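Local structure of putative oxidoreductase (Magnetospirillum magnetotacticum, 3C1A) at residues W124-A137 with T273-L286. The protein is a putative oxidoreductase of the Gfo/Idh/MocA type that probably binds a nicotinamide adenine dinucleotide cofactor through its Rossmann-fold domain. Residues are numbered along the deposited sequence; the frame is centred on the assembly and turned at random.
Sequences WVEHTQLFNPAWEA and TVTDEMPLTRAVRL
F131 lays one face of its ring on A283 of the helix 279-290. The A283 CB is 3.7 Å from the ring centroid, a CH-pi contact 18° off the normal. L286 CD1 comes to the ring edge, 4.1 Å from F131 CD1. W124 turns its six-membered ring to the same leucine, with CZ3 3.9 Å from L286 CB, while its NE1 is hydrogen-bonded to the carbonyl O of E295. This is the tight part of the contact. P279 continues it, packing its ring between the T128 methyl and the N132 side chain. N132 caps the helix 133-140: its CG, anti to the backbone N (chi1 -177°), lets OD1 accept from A134 N. P133 is buried too, its CD 3.4 Å from E277 O, and V274 CG1 presses on A134 CA at 3.4 Å.

W124 and E126 belong to strand 123-126, an outermost strand of the parallel Rossmann sheet. The chain returns to it here after the mixed sheet of the C-terminal domain.

The other side is looser and polar. R282 CD passes 3.1 Å from F131 O, which is buried without a polar partner in the model. In one of two E136 conformers, R282 and E136 form a salt bridge: NE donates to OE2 at 2.7 Å, and NH2 lies 2.7 Å from OE1. The carboxylate is turned 55° from the guanidinium, with OE1 over one of its faces. R282 NH1 reaches E277 OE1 only weakly; R285 grips E277 side-on. A leucine at R282 would probably leave E136, in that conformer, without its charged mate. Exposed T275 lies at the margin.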
loop_
_atom_site.group_PDB
_atom_site.type_symbol
_atom_site.label_atom_id
_atom_site.label_comp_id
_atom_site.label_asym_id
_atom_site.label_seq_id
_atom_site.Cartn_x
_atom_site.Cartn_y
_atom_site.Cartn_z
ATOM N N TRP A 124 -2.975 -4.274 -10.216
ATOM C CA TRP A 124 -3.314 -3.962 -8.849
ATOM C C TRP A 124 -2.136 -3.238 -8.253
ATOM O O TRP A 124 -0.991 -3.516 -8.612
ATOM C CB TRP A 124 -3.562 -5.242 -8.048
ATOM C CG TRP A 124 -4.836 -5.985 -8.346
ATOM C CD1 TRP A 124 -5.639 -5.847 -9.427
ATOM C CD2 TRP A 124 -5.433 -7.009 -7.539
ATOM N NE1 TRP A 124 -6.710 -6.728 -9.361
ATOM C CE2 TRP A 124 -6.618 -7.433 -8.198
ATOM C CE3 TRP A 124 -5.105 -7.589 -6.326
ATOM C CZ2 TRP A 124 -7.454 -8.420 -7.676
ATOM C CZ3 TRP A 124 -5.943 -8.582 -5.821
ATOM C CH2 TRP A 124 -7.090 -8.973 -6.494
ATOM N N VAL A 125 -2.408 -2.296 -7.342
ATOM C CA VAL A 125 -1.348 -1.692 -6.568
ATOM C C VAL A 125 -1.365 -2.267 -5.126
ATOM O O VAL A 125 -2.416 -2.394 -4.500
ATOM C CB VAL A 125 -1.436 -0.195 -6.551
ATOM C CG1 VAL A 125 -0.332 0.394 -5.666
ATOM C CG2 VAL A 125 -1.372 0.343 -8.007
ATOM N N GLU A 126 -0.189 -2.624 -4.627
ATOM C CA GLU A 126 -0.048 -3.249 -3.306
ATOM C C GLU A 126 -0.063 -2.223 -2.168
ATOM O O GLU A 126 0.984 -1.820 -1.653
ATOM C CB GLU A 126 1.223 -4.119 -3.219
ATOM C CG GLU A 126 1.090 -5.330 -2.260
ATOM C CD GLU A 126 1.470 -5.024 -0.801
ATOM O OE1 GLU A 126 2.635 -4.618 -0.559
ATOM O OE2 GLU A 126 0.614 -5.231 0.103
ATOM N N HIS A 127 -1.259 -1.802 -1.806
ATOM C CA HIS A 127 -1.502 -0.883 -0.685
ATOM C C HIS A 127 -1.930 -1.809 0.426
ATOM O O HIS A 127 -3.069 -2.257 0.494
ATOM C CB HIS A 127 -2.619 0.100 -0.970
ATOM C CG HIS A 127 -2.308 1.133 -2.010
ATOM N ND1 HIS A 127 -3.059 1.264 -3.153
ATOM C CD2 HIS A 127 -1.373 2.118 -2.058
ATOM C CE1 HIS A 127 -2.586 2.263 -3.876
ATOM N NE2 HIS A 127 -1.542 2.777 -3.250
ATOM N N THR A 128 -1.001 -2.129 1.277
ATOM C CA THR A 128 -1.175 -3.273 2.165
ATOM C C THR A 128 -2.428 -3.165 3.055
ATOM O O THR A 128 -3.053 -4.171 3.378
ATOM C CB THR A 128 0.060 -3.421 3.015
ATOM O OG1 THR A 128 1.204 -3.366 2.150
ATOM C CG2 THR A 128 0.045 -4.742 3.772
ATOM N N GLN A 129 -2.778 -1.953 3.475
ATOM C CA GLN A 129 -3.902 -1.808 4.408
ATOM C C GLN A 129 -5.198 -2.247 3.765
ATOM O O GLN A 129 -6.103 -2.702 4.437
ATOM C CB GLN A 129 -4.083 -0.363 4.885
ATOM C CG GLN A 129 -5.059 -0.298 6.102
ATOM C CD GLN A 129 -4.395 -0.789 7.337
ATOM O OE1 GLN A 129 -4.570 -1.949 7.738
ATOM N NE2 GLN A 129 -3.563 0.059 7.932
ATOM N N LEU A 130 -5.299 -2.070 2.464
ATOM C CA LEU A 130 -6.523 -2.399 1.783
ATOM C C LEU A 130 -6.738 -3.912 1.649
ATOM O O LEU A 130 -7.774 -4.323 1.172
ATOM C CB LEU A 130 -6.553 -1.729 0.423
ATOM C CG LEU A 130 -6.396 -0.219 0.443
ATOM C CD1 LEU A 130 -6.571 0.284 -0.959
ATOM C CD2 LEU A 130 -7.422 0.424 1.353
ATOM N N PHE A 131 -5.741 -4.715 2.059
ATOM C CA PHE A 131 -5.813 -6.166 2.100
ATOM C C PHE A 131 -5.743 -6.673 3.542
ATOM O O PHE A 131 -5.517 -7.851 3.776
ATOM C CB PHE A 131 -4.628 -6.761 1.302
ATOM C CG PHE A 131 -4.656 -6.432 -0.155
ATOM C CD1 PHE A 131 -5.461 -7.154 -1.033
ATOM C CD2 PHE A 131 -3.901 -5.383 -0.658
ATOM C CE1 PHE A 131 -5.477 -6.865 -2.390
ATOM C CE2 PHE A 131 -3.916 -5.104 -2.031
ATOM C CZ PHE A 131 -4.718 -5.833 -2.881
ATOM N N ASN A 132 -5.880 -5.773 4.514
ATOM C CA ASN A 132 -5.798 -6.138 5.922
ATOM C C ASN A 132 -7.185 -6.524 6.424
ATOM O O ASN A 132 -8.117 -5.728 6.306
ATOM C CB ASN A 132 -5.254 -4.931 6.694
ATOM C CG ASN A 132 -5.057 -5.213 8.171
ATOM O OD1 ASN A 132 -5.480 -6.249 8.690
ATOM N ND2 ASN A 132 -4.457 -4.260 8.871
ATOM N N PRO A 133 -7.354 -7.742 6.989
ATOM C CA PRO A 133 -8.687 -8.037 7.542
ATOM C C PRO A 133 -9.248 -7.056 8.595
ATOM O O PRO A 133 -10.449 -6.927 8.708
ATOM C CB PRO A 133 -8.501 -9.433 8.164
ATOM C CG PRO A 133 -7.399 -10.031 7.335
ATOM C CD PRO A 133 -6.448 -8.907 7.114
ATOM N N ALA A 134 -8.394 -6.365 9.333
ATOM C CA ALA A 134 -8.851 -5.383 10.287
ATOM C C ALA A 134 -9.516 -4.168 9.593
ATOM O O ALA A 134 -10.492 -3.632 10.108
ATOM C CB ALA A 134 -7.684 -4.942 11.174
ATOM N N TRP A 135 -8.994 -3.754 8.427
ATOM C CA TRP A 135 -9.516 -2.610 7.670
ATOM C C TRP A 135 -10.855 -2.987 7.053
ATOM O O TRP A 135 -11.821 -2.228 7.095
ATOM C CB TRP A 135 -8.515 -2.172 6.590
ATOM C CG TRP A 135 -9.034 -1.059 5.754
ATOM C CD1 TRP A 135 -9.320 -1.098 4.443
ATOM C CD2 TRP A 135 -9.326 0.267 6.196
ATOM N NE1 TRP A 135 -9.781 0.127 4.017
ATOM C CE2 TRP A 135 -9.798 0.980 5.089
ATOM C CE3 TRP A 135 -9.258 0.916 7.440
ATOM C CZ2 TRP A 135 -10.208 2.289 5.184
ATOM C CZ3 TRP A 135 -9.655 2.218 7.525
ATOM C CH2 TRP A 135 -10.130 2.895 6.411
ATOM N N GLU A 136 -10.899 -4.194 6.514
ATOM C CA GLU A 136 -12.132 -4.766 6.007
ATOM C C GLU A 136 -13.216 -4.847 7.104
ATOM O O GLU A 136 -14.371 -4.494 6.860
ATOM C CB GLU A 136 -11.838 -6.129 5.377
ATOM C CG GLU A 136 -10.910 -6.037 4.137
ATOM C CD GLU A 136 -10.360 -7.376 3.675
ATOM O OE1 GLU A 136 -10.895 -8.417 4.097
ATOM O OE2 GLU A 136 -9.378 -7.387 2.895
ATOM N N ALA A 137 -12.820 -5.273 8.305
ATOM C CA ALA A 137 -13.712 -5.320 9.489
ATOM C C ALA A 137 -14.163 -3.921 9.953
ATOM O O ALA A 137 -15.313 -3.752 10.347
ATOM C CB ALA A 137 -13.056 -6.037 10.625
ATOM N N THR A 273 -14.358 -8.298 16.377
ATOM C CA THR A 273 -13.711 -9.498 15.840
ATOM C C THR A 273 -12.991 -9.234 14.515
ATOM O O THR A 273 -13.563 -8.702 13.556
ATOM C CB THR A 273 -14.716 -10.641 15.633
ATOM O OG1 THR A 273 -15.359 -10.933 16.883
ATOM C CG2 THR A 273 -14.010 -11.898 15.102
ATOM N N VAL A 274 -11.719 -9.604 14.487
ATOM C CA VAL A 274 -10.895 -9.498 13.295
ATOM C C VAL A 274 -10.135 -10.818 13.165
ATOM O O VAL A 274 -9.585 -11.338 14.136
ATOM C CB VAL A 274 -9.909 -8.317 13.379
ATOM C CG1 VAL A 274 -9.003 -8.281 12.146
ATOM C CG2 VAL A 274 -10.672 -6.990 13.520
ATOM N N THR A 275 -10.136 -11.360 11.965
ATOM C CA THR A 275 -9.483 -12.631 11.702
ATOM C C THR A 275 -8.016 -12.410 11.323
ATOM O O THR A 275 -7.577 -11.279 11.098
ATOM C CB THR A 275 -10.248 -13.399 10.637
ATOM O OG1 THR A 275 -10.349 -12.610 9.451
ATOM C CG2 THR A 275 -11.657 -13.724 11.168
ATOM N N ASP A 276 -7.250 -13.496 11.291
ATOM C CA ASP A 276 -5.801 -13.367 11.453
ATOM C C ASP A 276 -4.935 -13.545 10.181
ATOM O O ASP A 276 -3.719 -13.570 10.285
ATOM C CB ASP A 276 -5.349 -14.271 12.603
ATOM C CG ASP A 276 -5.882 -13.781 13.972
ATOM O OD1 ASP A 276 -5.332 -12.785 14.503
ATOM O OD2 ASP A 276 -6.845 -14.382 14.500
ATOM N N GLU A 277 -5.542 -13.644 9.004
ATOM C CA GLU A 277 -4.738 -13.732 7.798
ATOM C C GLU A 277 -3.854 -12.503 7.714
ATOM O O GLU A 277 -4.299 -11.383 7.973
ATOM C CB GLU A 277 -5.584 -13.882 6.533
ATOM C CG GLU A 277 -4.734 -14.039 5.269
ATOM C CD GLU A 277 -5.538 -14.326 4.019
ATOM O OE1 GLU A 277 -6.715 -13.961 3.962
ATOM O OE2 GLU A 277 -4.997 -14.937 3.081
HETATM N N MSE A 278 -2.584 -12.708 7.379
HETATM C CA MSE A 278 -1.679 -11.588 7.206
HETATM C C MSE A 278 -2.012 -10.750 5.977
HETATM O O MSE A 278 -2.341 -11.275 4.923
HETATM C CB MSE A 278 -0.237 -12.038 7.179
HETATM C CG MSE A 278 0.358 -11.916 8.559
HETATM SE SE MSE A 278 2.205 -11.915 8.313
HETATM C CE MSE A 278 2.342 -13.554 7.926
ATOM N N PRO A 279 -1.990 -9.421 6.121
ATOM C CA PRO A 279 -2.341 -8.622 4.953
ATOM C C PRO A 279 -1.600 -8.987 3.670
ATOM O O PRO A 279 -2.242 -9.110 2.626
ATOM C CB PRO A 279 -2.021 -7.189 5.394
ATOM C CG PRO A 279 -2.192 -7.226 6.888
ATOM C CD PRO A 279 -1.730 -8.592 7.307
ATOM N N LEU A 280 -0.275 -9.138 3.718
ATOM C CA LEU A 280 0.470 -9.437 2.490
ATOM C C LEU A 280 0.104 -10.804 1.931
ATOM O O LEU A 280 0.087 -11.004 0.720
ATOM C CB LEU A 280 1.975 -9.323 2.705
ATOM C CG LEU A 280 2.889 -9.576 1.515
ATOM C CD1 LEU A 280 2.584 -8.585 0.429
ATOM C CD2 LEU A 280 4.354 -9.482 1.961
ATOM N N THR A 281 -0.147 -11.761 2.806
ATOM C CA THR A 281 -0.604 -13.052 2.354
ATOM C C THR A 281 -1.926 -12.892 1.609
ATOM O O THR A 281 -2.085 -13.433 0.512
ATOM C CB THR A 281 -0.715 -14.051 3.509
ATOM O OG1 THR A 281 0.575 -14.221 4.122
ATOM C CG2 THR A 281 -1.242 -15.368 3.007
ATOM N N ARG A 282 -2.841 -12.090 2.162
ATOM C CA ARG A 282 -4.108 -11.789 1.512
ATOM C C ARG A 282 -3.970 -11.131 0.174
ATOM O O ARG A 282 -4.645 -11.527 -0.760
ATOM C CB ARG A 282 -4.953 -10.894 2.399
ATOM C CG ARG A 282 -6.402 -10.738 1.947
ATOM C CD ARG A 282 -7.249 -10.322 3.130
ATOM N NE ARG A 282 -8.598 -10.014 2.704
ATOM C CZ ARG A 282 -9.624 -10.844 2.820
ATOM N NH1 ARG A 282 -9.484 -12.055 3.355
ATOM N NH2 ARG A 282 -10.814 -10.453 2.391
ATOM N N ALA A 283 -3.103 -10.111 0.085
ATOM C CA ALA A 283 -2.825 -9.406 -1.178
ATOM C C ALA A 283 -2.382 -10.330 -2.317
ATOM O O ALA A 283 -2.950 -10.294 -3.417
ATOM C CB ALA A 283 -1.770 -8.328 -0.942
ATOM N N VAL A 284 -1.344 -11.119 -2.052
ATOM C CA VAL A 284 -0.813 -12.072 -3.024
ATOM C C VAL A 284 -1.792 -13.258 -3.286
ATOM O O VAL A 284 -1.936 -13.719 -4.414
ATOM C CB VAL A 284 0.575 -12.584 -2.556
ATOM C CG1 VAL A 284 1.157 -13.584 -3.546
ATOM C CG2 VAL A 284 1.529 -11.401 -2.361
ATOM N N ARG A 285 -2.458 -13.767 -2.259
ATOM C CA ARG A 285 -3.469 -14.819 -2.482
ATOM C C ARG A 285 -4.597 -14.348 -3.393
ATOM O O ARG A 285 -4.899 -14.990 -4.393
ATOM C CB ARG A 285 -4.038 -15.317 -1.152
ATOM C CG ARG A 285 -5.010 -16.497 -1.298
ATOM C CD ARG A 285 -5.614 -16.934 0.017
ATOM N NE ARG A 285 -6.206 -15.819 0.736
ATOM C CZ ARG A 285 -7.427 -15.358 0.531
ATOM N NH1 ARG A 285 -8.218 -15.937 -0.365
ATOM N NH2 ARG A 285 -7.857 -14.330 1.238
ATOM N N LEU A 286 -5.213 -13.223 -3.054
ATOM C CA LEU A 286 -6.252 -12.634 -3.884
ATOM C C LEU A 286 -5.783 -12.299 -5.291
ATOM O O LEU A 286 -6.468 -12.613 -6.277
ATOM C CB LEU A 286 -6.823 -11.388 -3.229
ATOM C CG LEU A 286 -7.653 -11.683 -1.973
ATOM C CD1 LEU A 286 -8.074 -10.318 -1.359
ATOM C CD2 LEU A 286 -8.829 -12.613 -2.279
#